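Local coordinates for protein PHOX (Pseudomonas fluorescens, PDB 4A9V) that probably hydrolyses phosphate monoesters as a beta-propeller alkaline phosphatase whose active-site cofactor combines two oxo-bridged iron ions with calcium, at residues 271-276 against 386-391; 296-301 against 381-386; 29-34 against 575-580; 486-491 against 581-586. One frame throughout, in Å; residues are numbered along the deposited sequence. Where two conformers were deposited one is given.

Interaction 1: 271-276 against 386-391; sequences KHENAA and PEWIVV. With CA (calcium ion), chain Q; CA (calcium ion), chain R; FEO (mu-oxo-diiron), chain S.
Glu-273 to Ala-276 run alongside strand 386-391, the outermost strand of its sheet in the beta-propeller, with end-to-end directions 19° apart, and side chains rather than backbone pairs join the two at the iron-calcium cofactor. Glu-273 has CG anti to its own backbone N (chi1 -176°) and bends at the next bond, which turns its carboxylate onto the metals. There it bridges, Glu-273 OE1 at 2.0 Å from FE2 of the mu-oxo-diiron group and Glu-273 OE2 at 2.3 Å from one calcium ion. The carboxylate of Glu-387 stands at 85° to that of Glu-273. Glu-387 OE2 is shared three ways, lying 2.2 Å from FE2, 2.5 Å from the second calcium and, more loosely, 2.8 Å from the first; OE1 also binds the second calcium. The two carboxylates probably tolerate this closeness because both bind FE2 and the first calcium, and Asp-292, Glu-194, Asp-479 and Asp-494 add further metal ligands. Beyond the metals, the amide of Asn-274 grips both polar backbone atoms of Ile-389. Asn-274 OD1 accepts from Ile-389 N at 2.9 Å, the donor standing above the carbonyl plane, while Asn-274 ND2 gives a nearly straight bond to Ile-389 O, also 2.9 Å and within the plane of the amide. Trp-388 turns the edge of its indole to the first calcium, and Trp-388 NE1 donates to water 2, a ligand of that ion, at 2.9 Å.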
loop_
_atom_site.group_PDB
_atom_site.type_symbol
_atom_site.label_atom_id
_atom_site.label_comp_id
_atom_site.label_asym_id
_atom_site.label_seq_id
_atom_site.Cartn_x
_atom_site.Cartn_y
_atom_site.Cartn_z
ATOM N N LYS A 271 -5.072 -9.566 0.081
ATOM C CA LYS A 271 -3.754 -8.954 0.154
ATOM C C LYS A 271 -3.882 -7.449 -0.119
ATOM O O LYS A 271 -3.697 -6.968 -1.238
ATOM C CB LYS A 271 -2.777 -9.678 -0.772
ATOM C CG LYS A 271 -2.635 -11.127 -0.366
ATOM C CD LYS A 271 -1.575 -11.903 -1.120
ATOM C CE LYS A 271 -1.668 -13.373 -0.748
ATOM N NZ LYS A 271 -0.709 -14.224 -1.499
ATOM N N HIS A 272 -4.351 -6.742 0.906
ATOM C CA HIS A 272 -4.735 -5.339 0.780
ATOM C C HIS A 272 -3.549 -4.469 0.452
ATOM O O HIS A 272 -2.574 -4.452 1.204
ATOM C CB HIS A 272 -5.308 -4.846 2.104
ATOM C CG HIS A 272 -6.651 -5.420 2.452
ATOM N ND1 HIS A 272 -7.805 -4.832 2.063
ATOM C CD2 HIS A 272 -7.006 -6.508 3.230
ATOM C CE1 HIS A 272 -8.842 -5.520 2.558
ATOM N NE2 HIS A 272 -8.361 -6.543 3.266
ATOM N N GLU A 273 -3.686 -3.622 -0.566
ATOM C CA GLU A 273 -2.674 -2.610 -0.863
ATOM C C GLU A 273 -2.960 -1.328 -0.079
ATOM O O GLU A 273 -2.264 -1.021 0.886
ATOM C CB GLU A 273 -2.592 -2.326 -2.354
ATOM C CG GLU A 273 -1.471 -1.352 -2.693
ATOM C CD GLU A 273 -0.166 -2.027 -3.062
ATOM O OE1 GLU A 273 -0.195 -3.252 -3.345
ATOM O OE2 GLU A 273 0.871 -1.314 -3.102
ATOM N N ASN A 274 -3.974 -0.565 -0.488
ATOM C CA ASN A 274 -4.372 0.637 0.249
ATOM C C ASN A 274 -5.882 0.698 0.436
ATOM O O ASN A 274 -6.613 -0.236 0.112
ATOM C CB ASN A 274 -3.771 1.938 -0.353
ATOM C CG ASN A 274 -4.660 2.599 -1.395
ATOM O OD1 ASN A 274 -5.361 1.934 -2.160
ATOM N ND2 ASN A 274 -4.526 3.916 -1.523
ATOM N N ALA A 275 -6.332 1.784 1.052
ATOM C CA ALA A 275 -7.727 1.946 1.424
ATOM C C ALA A 275 -8.111 3.401 1.170
ATOM O O ALA A 275 -7.683 4.301 1.883
ATOM C CB ALA A 275 -7.924 1.580 2.888
ATOM N N ALA A 276 -8.795 3.635 0.058
ATOM C CA ALA A 276 -9.072 4.986 -0.426
ATOM C C ALA A 276 -10.436 5.447 0.061
ATOM O O ALA A 276 -11.454 4.856 -0.294
ATOM C CB ALA A 276 -9.026 5.020 -1.946
ATOM N N PRO A 386 -3.964 -4.944 -9.014
ATOM C CA PRO A 386 -4.356 -3.678 -8.408
ATOM C C PRO A 386 -3.457 -3.307 -7.245
ATOM O O PRO A 386 -3.268 -4.106 -6.326
ATOM C CB PRO A 386 -5.787 -3.943 -7.920
ATOM C CG PRO A 386 -6.239 -5.172 -8.625
ATOM C CD PRO A 386 -5.009 -5.972 -8.892
ATOM N N GLU A 387 -2.899 -2.105 -7.297
ATOM C CA GLU A 387 -2.190 -1.564 -6.149
ATOM C C GLU A 387 -2.952 -0.344 -5.628
ATOM O O GLU A 387 -4.092 -0.502 -5.197
ATOM C CB GLU A 387 -0.696 -1.380 -6.434
ATOM C CG GLU A 387 -0.002 -2.737 -6.562
ATOM C CD GLU A 387 1.512 -2.676 -6.435
ATOM O OE1 GLU A 387 2.163 -2.321 -7.439
ATOM O OE2 GLU A 387 2.067 -3.015 -5.355
ATOM N N TRP A 388 -2.365 0.845 -5.601
ATOM C CA TRP A 388 -3.022 1.946 -4.896
ATOM C C TRP A 388 -4.218 2.493 -5.642
ATOM O O TRP A 388 -4.224 2.600 -6.871
ATOM C CB TRP A 388 -2.056 3.096 -4.654
ATOM C CG TRP A 388 -0.972 2.803 -3.662
ATOM C CD1 TRP A 388 -0.116 1.713 -3.624
ATOM C CD2 TRP A 388 -0.424 3.754 -2.708
ATOM N NE1 TRP A 388 0.880 1.915 -2.707
ATOM C CE2 TRP A 388 0.776 3.145 -2.162
ATOM C CE3 TRP A 388 -0.745 5.054 -2.341
ATOM C CZ2 TRP A 388 1.584 3.806 -1.252
ATOM C CZ3 TRP A 388 0.097 5.717 -1.445
ATOM C CH2 TRP A 388 1.233 5.107 -0.922
ATOM N N ILE A 389 -5.185 2.975 -4.860
ATOM C CA ILE A 389 -6.358 3.685 -5.354
ATOM C C ILE A 389 -6.408 5.062 -4.703
ATOM O O ILE A 389 -6.132 5.201 -3.501
ATOM C CB ILE A 389 -7.641 2.887 -5.032
ATOM C CG1 ILE A 389 -7.576 1.512 -5.704
ATOM C CG2 ILE A 389 -8.876 3.651 -5.488
ATOM C CD1 ILE A 389 -8.676 0.555 -5.290
ATOM N N VAL A 390 -6.780 6.077 -5.486
ATOM C CA VAL A 390 -7.007 7.412 -4.936
ATOM C C VAL A 390 -8.275 7.997 -5.546
ATOM O O VAL A 390 -8.697 7.613 -6.638
ATOM C CB VAL A 390 -5.815 8.375 -5.190
ATOM C CG1 VAL A 390 -4.594 7.938 -4.396
ATOM C CG2 VAL A 390 -5.512 8.494 -6.679
ATOM N N VAL A 391 -8.844 8.958 -4.839
ATOM C CA VAL A 391 -10.064 9.632 -5.243
ATOM C C VAL A 391 -9.737 11.119 -5.420
ATOM O O VAL A 391 -9.230 11.761 -4.500
ATOM C CB VAL A 391 -11.153 9.459 -4.157
ATOM C CG1 VAL A 391 -12.418 10.201 -4.555
ATOM C CG2 VAL A 391 -11.450 7.982 -3.920
HETATM CA CA CA Q . 3.156 -1.259 -3.449
HETATM CA CA CA R . 4.378 -3.016 -6.427
HETATM FE FE1 FEO S . 3.240 -3.841 -0.856
HETATM FE FE2 FEO S . 1.429 -4.358 -3.774
HETATM O O FEO S . 2.884 -3.596 -2.760
HETATM O O HOH W 1 -5.654 -0.630 -2.938
HETATM O O HOH W 2 2.680 0.118 -1.401
HETATM O O HOH W 3 4.553 -2.152 -1.151
HETATM O O HOH W 4 4.921 0.490 -3.301
HETATM O O HOH W 5 5.273 -2.705 -4.025
HETATM O O HOH W 6 4.840 -5.033 -5.220
#

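Interaction 2: 296-301 against 381-386; sequences EFIYKF and TRMDRP
Met-383 and Glu-296 meet through their backbones where strand 296-303 of the propeller sheet begins: Met-383 N donates to Glu-296 O at 2.8 Å, in the carbonyl plane but with a bent N-H...O angle of 140°. Beside this bond, the Phe-297 ring turns its edge to the opposing chain. Phe-297 CD1 lies 3.2 Å from Thr-381 O, close to the ring plane, and Phe-297 CE1 touches Arg-382 CG at 3.7 Å. On the other flank Ile-298 supplies the apolar part: Ile-298 CG1 rests on Pro-386 CG at 3.7 Å, and Ile-298 CD1 reaches Met-383 CE at 4.0 Å. Met-383 folds back at both chi2 and chi3 (-59° and -72°), which is what carries its methyl to that isoleucine. Water 8 bridges the segments, accepting from Ile-298 N and donating to Thr-381 O. Further out, helix 371-377 lies against Phe-297, and Glu-296 is held by a salt bridge to Arg-215. Asp-384, the centre of an inverse gamma turn, is in a salt bridge with Arg-408, which probably helps to hold the bend that leads from Met-383 into the cofactor strand 386-391. Arg-382 NE bonds to Gly-295 O, while Arg-382 NH2 donates in the guanidinium plane to water 7 at 2.8 Å.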
loop_
_atom_site.group_PDB
_atom_site.type_symbol
_atom_site.label_atom_id
_atom_site.label_comp_id
_atom_site.label_asym_id
_atom_site.label_seq_id
_atom_site.Cartn_x
_atom_site.Cartn_y
_atom_site.Cartn_z
ATOM N N GLU A 296 -6.325 -11.014 -9.395
ATOM C CA GLU A 296 -7.263 -10.772 -8.292
ATOM C C GLU A 296 -8.020 -9.450 -8.506
ATOM O O GLU A 296 -8.037 -8.906 -9.619
ATOM C CB GLU A 296 -6.545 -10.838 -6.940
ATOM C CG GLU A 296 -6.046 -12.233 -6.585
ATOM C CD GLU A 296 -7.127 -13.262 -6.263
ATOM O OE1 GLU A 296 -8.328 -12.938 -6.152
ATOM O OE2 GLU A 296 -6.740 -14.426 -6.035
ATOM N N PHE A 297 -8.792 -9.029 -7.505
ATOM C CA PHE A 297 -9.917 -8.134 -7.730
ATOM C C PHE A 297 -9.775 -6.763 -7.059
ATOM O O PHE A 297 -8.886 -6.521 -6.229
ATOM C CB PHE A 297 -11.211 -8.793 -7.258
ATOM C CG PHE A 297 -11.409 -10.194 -7.779
ATOM C CD1 PHE A 297 -11.291 -10.465 -9.132
ATOM C CD2 PHE A 297 -11.762 -11.233 -6.924
ATOM C CE1 PHE A 297 -11.551 -11.729 -9.625
ATOM C CE2 PHE A 297 -11.977 -12.513 -7.411
ATOM C CZ PHE A 297 -11.855 -12.762 -8.762
ATOM N N ILE A 298 -10.697 -5.873 -7.426
ATOM C CA ILE A 298 -10.883 -4.567 -6.796
ATOM C C ILE A 298 -12.206 -4.570 -6.030
ATOM O O ILE A 298 -13.231 -5.018 -6.541
ATOM C CB ILE A 298 -10.888 -3.451 -7.861
ATOM C CG1 ILE A 298 -9.522 -3.377 -8.551
ATOM C CG2 ILE A 298 -11.257 -2.110 -7.238
ATOM C CD1 ILE A 298 -9.510 -2.554 -9.819
ATOM N N TYR A 299 -12.157 -4.053 -4.805
ATOM C CA TYR A 299 -13.263 -4.104 -3.849
ATOM C C TYR A 299 -13.687 -2.696 -3.409
ATOM O O TYR A 299 -12.954 -1.717 -3.575
ATOM C CB TYR A 299 -12.873 -4.923 -2.610
ATOM C CG TYR A 299 -12.539 -6.370 -2.888
ATOM C CD1 TYR A 299 -11.289 -6.737 -3.382
ATOM C CD2 TYR A 299 -13.434 -7.384 -2.569
ATOM C CE1 TYR A 299 -10.969 -8.066 -3.602
ATOM C CE2 TYR A 299 -13.108 -8.715 -2.757
ATOM C CZ TYR A 299 -11.884 -9.051 -3.279
ATOM O OH TYR A 299 -11.596 -10.385 -3.453
ATOM N N LYS A 300 -14.859 -2.615 -2.789
ATOM C CA LYS A 300 -15.429 -1.357 -2.307
ATOM C C LYS A 300 -16.291 -1.667 -1.088
ATOM O O LYS A 300 -17.218 -2.464 -1.172
ATOM C CB LYS A 300 -16.284 -0.727 -3.406
ATOM C CG LYS A 300 -17.047 0.523 -3.020
ATOM C CD LYS A 300 -18.088 0.809 -4.096
ATOM C CE LYS A 300 -18.857 2.098 -3.868
ATOM N NZ LYS A 300 -19.925 2.249 -4.896
ATOM N N PHE A 301 -16.011 -1.002 0.022
ATOM C CA PHE A 301 -16.841 -1.112 1.214
ATOM C C PHE A 301 -17.640 0.171 1.377
ATOM O O PHE A 301 -17.106 1.267 1.212
ATOM C CB PHE A 301 -15.964 -1.325 2.448
ATOM C CG PHE A 301 -16.737 -1.353 3.739
ATOM C CD1 PHE A 301 -17.412 -2.495 4.141
ATOM C CD2 PHE A 301 -16.809 -0.224 4.538
ATOM C CE1 PHE A 301 -18.158 -2.498 5.306
ATOM C CE2 PHE A 301 -17.511 -0.243 5.727
ATOM C CZ PHE A 301 -18.187 -1.384 6.114
ATOM N N THR A 381 -14.120 -9.410 -12.070
ATOM C CA THR A 381 -13.144 -9.404 -13.156
ATOM C C THR A 381 -11.723 -9.509 -12.614
ATOM O O THR A 381 -11.295 -8.685 -11.802
ATOM C CB THR A 381 -13.249 -8.113 -13.982
ATOM O OG1 THR A 381 -14.589 -7.950 -14.465
ATOM C CG2 THR A 381 -12.258 -8.113 -15.140
ATOM N N ARG A 382 -10.985 -10.503 -13.094
ATOM C CA ARG A 382 -9.587 -10.679 -12.709
ATOM C C ARG A 382 -8.721 -9.565 -13.283
ATOM O O ARG A 382 -8.817 -9.253 -14.469
ATOM C CB ARG A 382 -9.101 -12.036 -13.215
ATOM C CG ARG A 382 -9.876 -13.208 -12.625
ATOM C CD ARG A 382 -9.279 -14.536 -13.048
ATOM N NE ARG A 382 -8.033 -14.792 -12.340
ATOM C CZ ARG A 382 -7.331 -15.911 -12.456
ATOM N NH1 ARG A 382 -7.634 -16.766 -13.417
ATOM N NH2 ARG A 382 -6.290 -16.146 -11.664
ATOM N N MET A 383 -7.899 -8.949 -12.432
ATOM C CA MET A 383 -7.191 -7.718 -12.780
ATOM C C MET A 383 -5.671 -7.897 -12.778
ATOM O O MET A 383 -5.123 -8.765 -12.090
ATOM C CB MET A 383 -7.569 -6.598 -11.808
ATOM C CG MET A 383 -9.064 -6.303 -11.742
ATOM S SD MET A 383 -9.822 -5.823 -13.305
ATOM C CE MET A 383 -9.165 -4.174 -13.506
ATOM N N ASP A 384 -4.997 -6.979 -13.470
ATOM C CA ASP A 384 -3.531 -6.944 -13.526
ATOM C C ASP A 384 -2.934 -6.258 -12.279
ATOM O O ASP A 384 -2.408 -5.146 -12.358
ATOM C CB ASP A 384 -3.055 -6.182 -14.774
ATOM C CG ASP A 384 -3.302 -6.913 -16.085
ATOM O OD1 ASP A 384 -3.721 -8.090 -16.069
ATOM O OD2 ASP A 384 -2.998 -6.283 -17.129
ATOM N N ARG A 385 -2.967 -6.957 -11.149
ATOM C CA ARG A 385 -2.324 -6.503 -9.910
ATOM C C ARG A 385 -2.731 -5.093 -9.506
ATOM O O ARG A 385 -1.921 -4.159 -9.525
ATOM C CB ARG A 385 -0.807 -6.599 -10.004
ATOM C CG ARG A 385 -0.290 -8.017 -10.140
ATOM C CD ARG A 385 1.217 -8.034 -10.030
ATOM N NE ARG A 385 1.630 -7.539 -8.727
ATOM C CZ ARG A 385 2.809 -6.989 -8.477
ATOM N NH1 ARG A 385 3.793 -7.130 -9.354
ATOM N NH2 ARG A 385 3.045 -6.438 -7.292
ATOM N N PRO A 386 -3.964 -4.944 -9.014
ATOM C CA PRO A 386 -4.356 -3.678 -8.408
ATOM C C PRO A 386 -3.457 -3.307 -7.245
ATOM O O PRO A 386 -3.268 -4.106 -6.326
ATOM C CB PRO A 386 -5.787 -3.943 -7.920
ATOM C CG PRO A 386 -6.239 -5.172 -8.625
ATOM C CD PRO A 386 -5.009 -5.972 -8.892
HETATM O O HOH W 7 -5.541 -14.822 -9.291
HETATM O O HOH W 8 -12.318 -6.782 -9.849
#

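Interaction 3: 29-34 against 575-580; sequences GYKSSV and AITRED
Similar first torsions in Tyr-30 (chi1 -79°) and Arg-578 (chi1 -77°), each with CG anti to the carbonyl carbon, lay the arginine's aliphatic stem across the tyrosine ring. Arg-578 CG stands 3.7 Å from the Tyr-30 ring centroid, over the face and offset toward the rim, a CH-pi contact. Further along, NE and NH2 of Arg-578 grip Asp-580 side-on, Arg-578 NE meeting Asp-580 OD1 at 2.8 Å, and the tyrosine hydroxyl bonds to Gly-585 N. On the other face of the sheet, Lys-31 CG and Thr-577 OG1 both sit between the backbone N and the carbonyl carbon; a final bend at chi4 then brings Lys-31 NZ to Thr-577 OG1 at 2.6 Å. The strands that carry them run antiparallel, their axes 153° apart. Lys-31 and Thr-577 form a hydrogen-bonded pair, Lys-31 N to Thr-577 O 2.9 Å and Thr-577 N to Lys-31 O 3.0 Å, and Ser-33 with Ala-575 forms the next. Past the strand end, Glu-579 N still donates to Gly-29 O at 2.8 Å, and water 9 links that oxygen to Asp-580 N. An N-terminal strand thus joins three C-terminal ones to complete a four-stranded antiparallel blade, the "velcro" closure characteristic of beta-propellers.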
loop_
_atom_site.group_PDB
_atom_site.type_symbol
_atom_site.label_atom_id
_atom_site.label_comp_id
_atom_site.label_asym_id
_atom_site.label_seq_id
_atom_site.Cartn_x
_atom_site.Cartn_y
_atom_site.Cartn_z
ATOM N N GLY A 29 15.320 23.903 -8.668
ATOM C CA GLY A 29 14.627 24.680 -7.651
ATOM C C GLY A 29 14.009 23.848 -6.545
ATOM O O GLY A 29 13.358 24.388 -5.656
ATOM N N TYR A 30 14.250 22.539 -6.574
ATOM C CA TYR A 30 13.737 21.615 -5.558
ATOM C C TYR A 30 14.876 21.039 -4.727
ATOM O O TYR A 30 15.994 20.874 -5.215
ATOM C CB TYR A 30 12.955 20.471 -6.220
ATOM C CG TYR A 30 11.554 20.874 -6.623
ATOM C CD1 TYR A 30 11.301 21.488 -7.842
ATOM C CD2 TYR A 30 10.489 20.673 -5.763
ATOM C CE1 TYR A 30 10.019 21.885 -8.188
ATOM C CE2 TYR A 30 9.205 21.029 -6.113
ATOM C CZ TYR A 30 8.970 21.619 -7.332
ATOM O OH TYR A 30 7.685 21.995 -7.639
ATOM N N LYS A 31 14.570 20.684 -3.488
ATOM C CA LYS A 31 15.552 20.063 -2.619
ATOM C C LYS A 31 14.902 18.971 -1.789
ATOM O O LYS A 31 13.675 18.876 -1.707
ATOM C CB LYS A 31 16.217 21.095 -1.709
ATOM C CG LYS A 31 15.258 21.901 -0.857
ATOM C CD LYS A 31 15.984 23.020 -0.122
ATOM C CE LYS A 31 15.007 24.009 0.491
ATOM N NZ LYS A 31 14.145 23.385 1.539
ATOM N N SER A 32 15.741 18.092 -1.258
ATOM C CA SER A 32 15.286 16.973 -0.449
ATOM C C SER A 32 16.117 16.856 0.814
ATOM O O SER A 32 17.279 17.257 0.851
ATOM C CB SER A 32 15.354 15.661 -1.233
ATOM O OG SER A 32 16.687 15.292 -1.525
ATOM N N SER A 33 15.463 16.373 1.864
ATOM C CA SER A 33 16.092 16.124 3.153
ATOM C C SER A 33 15.537 14.812 3.700
ATOM O O SER A 33 14.372 14.505 3.493
ATOM C CB SER A 33 15.757 17.270 4.116
ATOM O OG SER A 33 16.569 17.225 5.275
ATOM N N VAL A 34 16.342 14.085 4.466
ATOM C CA VAL A 34 15.848 12.906 5.164
ATOM C C VAL A 34 15.053 13.324 6.390
ATOM O O VAL A 34 15.572 14.008 7.268
ATOM C CB VAL A 34 17.003 11.995 5.607
ATOM C CG1 VAL A 34 16.479 10.858 6.464
ATOM C CG2 VAL A 34 17.758 11.457 4.399
ATOM N N ALA A 575 11.642 14.543 2.787
ATOM C CA ALA A 575 10.872 15.771 2.656
ATOM C C ALA A 575 11.353 16.545 1.434
ATOM O O ALA A 575 12.540 16.871 1.330
ATOM C CB ALA A 575 11.034 16.624 3.906
ATOM N N ILE A 576 10.451 16.763 0.482
ATOM C CA ILE A 576 10.745 17.480 -0.748
ATOM C C ILE A 576 10.110 18.866 -0.670
ATOM O O ILE A 576 8.922 19.000 -0.370
ATOM C CB ILE A 576 10.155 16.743 -1.969
ATOM C CG1 ILE A 576 10.524 15.251 -1.976
ATOM C CG2 ILE A 576 10.527 17.461 -3.256
ATOM C CD1 ILE A 576 11.999 14.939 -1.936
ATOM N N THR A 577 10.916 19.891 -0.934
ATOM C CA THR A 577 10.460 21.272 -0.870
ATOM C C THR A 577 11.009 22.051 -2.067
ATOM O O THR A 577 11.950 21.622 -2.734
ATOM C CB THR A 577 10.922 21.948 0.436
ATOM O OG1 THR A 577 12.344 21.834 0.552
ATOM C CG2 THR A 577 10.255 21.313 1.653
ATOM N N ARG A 578 10.441 23.233 -2.294
ATOM C CA ARG A 578 11.013 24.216 -3.209
ATOM C C ARG A 578 11.943 25.167 -2.465
ATOM O O ARG A 578 11.606 25.680 -1.398
ATOM C CB ARG A 578 9.899 25.010 -3.905
ATOM C CG ARG A 578 9.213 24.233 -5.018
ATOM C CD ARG A 578 7.872 24.830 -5.411
ATOM N NE ARG A 578 7.975 26.228 -5.804
ATOM C CZ ARG A 578 7.047 26.890 -6.488
ATOM N NH1 ARG A 578 5.926 26.291 -6.862
ATOM N NH2 ARG A 578 7.226 28.172 -6.770
ATOM N N GLU A 579 13.056 25.506 -3.109
ATOM C CA GLU A 579 13.966 26.520 -2.589
ATOM C C GLU A 579 13.257 27.855 -2.384
ATOM O O GLU A 579 13.553 28.578 -1.432
ATOM C CB GLU A 579 15.163 26.690 -3.534
ATOM C CG GLU A 579 16.038 25.447 -3.625
ATOM C CD GLU A 579 16.993 25.471 -4.805
ATOM O OE1 GLU A 579 17.043 26.494 -5.521
ATOM O OE2 GLU A 579 17.704 24.465 -5.011
ATOM N N ASP A 580 12.289 28.161 -3.243
ATOM C CA ASP A 580 11.573 29.433 -3.159
ATOM C C ASP A 580 10.332 29.380 -2.263
ATOM O O ASP A 580 9.656 30.396 -2.084
ATOM C CB ASP A 580 11.179 29.918 -4.555
ATOM C CG ASP A 580 10.103 29.057 -5.199
ATOM O OD1 ASP A 580 9.509 28.210 -4.500
ATOM O OD2 ASP A 580 9.813 29.276 -6.399
HETATM O O HOH W 9 12.165 26.904 -5.965
#

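Interaction 4: 486-491 against 581-586; sequences AGRLWI and GGIVGA
Arg-488 points its CB toward Ile-583 to Ala-586; CG is anti to the carbonyl carbon (chi1 -78°), and the chain bends at chi3. Arg-488 CD comes first to the opposing backbone, 3.8 Å from Gly-585 O. Arg-488 NE passes 3.6 Å from Val-584 O, while its salt bridge goes to Asp-484 OD2. At CZ the flat guanidinium is laid over the peptide joining Gly-585 and Ala-586, whose nitrogen lies above its centre. That peptide belongs to a type II beta turn from Ile-583 to Ala-586, with Gly-585 at the third position, where its positive phi (96°) suits glycine. The turn follows the propeller's last strand, 572-578, and packs against strand 489-493 of the neighbouring four-stranded sheet. Arg-488 NH1 ends 3.7 Å from Ala-586 CA and bonds to Leu-10 O. Arg-488 NH2 touches Ile-583 CG2 at 3.6 Å. Arg-488 NH2 also donates at 3.0 Å to water 10, which in turn donates to Val-584 O at 2.8 Å. Two residues on, Trp-490 presents the edge of its indole to the same turn. Its NE1 shares Asp-484 OD2 with the arginine, while Trp-490 CH2 lies 3.9 Å from Gly-585 CA and 3.9 Å from Val-584 CG1.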
loop_
_atom_site.group_PDB
_atom_site.type_symbol
_atom_site.label_atom_id
_atom_site.label_comp_id
_atom_site.label_asym_id
_atom_site.label_seq_id
_atom_site.Cartn_x
_atom_site.Cartn_y
_atom_site.Cartn_z
ATOM N N ALA A 486 -4.542 20.664 -5.096
ATOM C CA ALA A 486 -4.723 21.317 -6.386
ATOM C C ALA A 486 -5.276 20.372 -7.444
ATOM O O ALA A 486 -5.743 20.827 -8.482
ATOM C CB ALA A 486 -3.408 21.911 -6.857
ATOM N N GLY A 487 -5.149 19.067 -7.221
ATOM C CA GLY A 487 -5.624 18.083 -8.185
ATOM C C GLY A 487 -4.555 17.505 -9.095
ATOM O O GLY A 487 -4.879 16.858 -10.088
ATOM N N ARG A 488 -3.283 17.719 -8.765
ATOM C CA ARG A 488 -2.220 16.961 -9.411
ATOM C C ARG A 488 -2.270 15.511 -8.939
ATOM O O ARG A 488 -2.417 15.250 -7.753
ATOM C CB ARG A 488 -0.849 17.550 -9.075
ATOM C CG ARG A 488 -0.484 18.807 -9.854
ATOM C CD ARG A 488 0.792 19.462 -9.333
ATOM N NE ARG A 488 0.555 20.214 -8.103
ATOM C CZ ARG A 488 0.189 21.491 -8.062
ATOM N NH1 ARG A 488 0.027 22.183 -9.179
ATOM N NH2 ARG A 488 -0.035 22.066 -6.888
ATOM N N LEU A 489 -2.081 14.589 -9.874
ATOM C CA LEU A 489 -1.965 13.170 -9.584
ATOM C C LEU A 489 -0.506 12.754 -9.603
ATOM O O LEU A 489 0.146 12.776 -10.647
ATOM C CB LEU A 489 -2.749 12.352 -10.616
ATOM C CG LEU A 489 -2.668 10.834 -10.430
ATOM C CD1 LEU A 489 -3.279 10.396 -9.108
ATOM C CD2 LEU A 489 -3.356 10.134 -11.596
ATOM N N TRP A 490 -0.023 12.304 -8.459
ATOM C CA TRP A 490 1.355 11.866 -8.294
ATOM C C TRP A 490 1.415 10.364 -8.409
ATOM O O TRP A 490 0.581 9.654 -7.846
ATOM C CB TRP A 490 1.875 12.335 -6.939
ATOM C CG TRP A 490 1.867 13.832 -6.796
ATOM C CD1 TRP A 490 0.824 14.642 -6.368
ATOM C CD2 TRP A 490 2.947 14.744 -7.151
ATOM N NE1 TRP A 490 1.188 15.959 -6.407
ATOM C CE2 TRP A 490 2.460 16.087 -6.863
ATOM C CE3 TRP A 490 4.232 14.582 -7.637
ATOM C CZ2 TRP A 490 3.248 17.207 -7.051
ATOM C CZ3 TRP A 490 5.010 15.718 -7.844
ATOM C CH2 TRP A 490 4.536 16.997 -7.534
ATOM N N ILE A 491 2.341 9.879 -9.238
ATOM C CA ILE A 491 2.453 8.473 -9.621
ATOM C C ILE A 491 3.829 7.961 -9.196
ATOM O O ILE A 491 4.847 8.563 -9.542
ATOM C CB ILE A 491 2.346 8.310 -11.154
ATOM C CG1 ILE A 491 1.005 8.825 -11.675
ATOM C CG2 ILE A 491 2.566 6.859 -11.546
ATOM C CD1 ILE A 491 0.971 9.053 -13.176
ATOM N N GLY A 581 10.140 28.264 -1.565
ATOM C CA GLY A 581 9.126 28.188 -0.515
ATOM C C GLY A 581 7.709 27.977 -1.029
ATOM O O GLY A 581 6.753 28.003 -0.253
ATOM N N GLY A 582 7.568 27.743 -2.330
ATOM C CA GLY A 582 6.252 27.604 -2.939
ATOM C C GLY A 582 5.672 26.202 -2.885
ATOM O O GLY A 582 6.249 25.283 -2.295
ATOM N N ILE A 583 4.503 26.049 -3.491
ATOM C CA ILE A 583 3.754 24.805 -3.441
ATOM C C ILE A 583 4.368 23.761 -4.385
ATOM O O ILE A 583 4.704 24.055 -5.532
ATOM C CB ILE A 583 2.276 25.064 -3.802
ATOM C CG1 ILE A 583 1.575 25.801 -2.655
ATOM C CG2 ILE A 583 1.562 23.765 -4.135
ATOM C CD1 ILE A 583 0.193 26.314 -2.993
ATOM N N VAL A 584 4.596 22.564 -3.866
ATOM C CA VAL A 584 5.257 21.528 -4.638
ATOM C C VAL A 584 4.421 21.143 -5.860
ATOM O O VAL A 584 3.238 20.835 -5.750
ATOM C CB VAL A 584 5.555 20.299 -3.756
ATOM C CG1 VAL A 584 6.045 19.133 -4.593
ATOM C CG2 VAL A 584 6.569 20.667 -2.678
ATOM N N GLY A 585 5.059 21.152 -7.025
ATOM C CA GLY A 585 4.402 20.791 -8.282
ATOM C C GLY A 585 3.886 21.977 -9.076
ATOM O O GLY A 585 3.574 21.847 -10.258
ATOM N N ALA A 586 3.698 23.106 -8.394
ATOM C CA ALA A 586 3.045 24.263 -8.974
ATOM C C ALA A 586 4.036 25.128 -9.739
ATOM O O ALA A 586 5.247 24.953 -9.674
ATOM C CB ALA A 586 2.352 25.079 -7.892
HETATM O O HOH W 10 0.819 20.585 -4.427
#

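Overall arrangement
From the N terminus, 29-34 opens the longest loop, which closes only when 575-580 pairs with it as interaction 3. Interaction 1 lies wholly within that span, linking 271-276 to 386-391, and itself encloses interaction 2, from 296-301 to 381-386; these two share Pro-386 and touch through Ile-389 CD1 and Ile-298 CG2. Interaction 4 starts later, at 486-491, and ends at 581-586, so it crosses interaction 3 and follows interaction 1 in series. Interactions 3 and 4 meet directly, with Arg-578 NH1 probably bonded to Ile-583 O. Packing of Val-390 on Leu-489 connects the cofactor-bearing strand to the sheet against which the C-terminal turn rests.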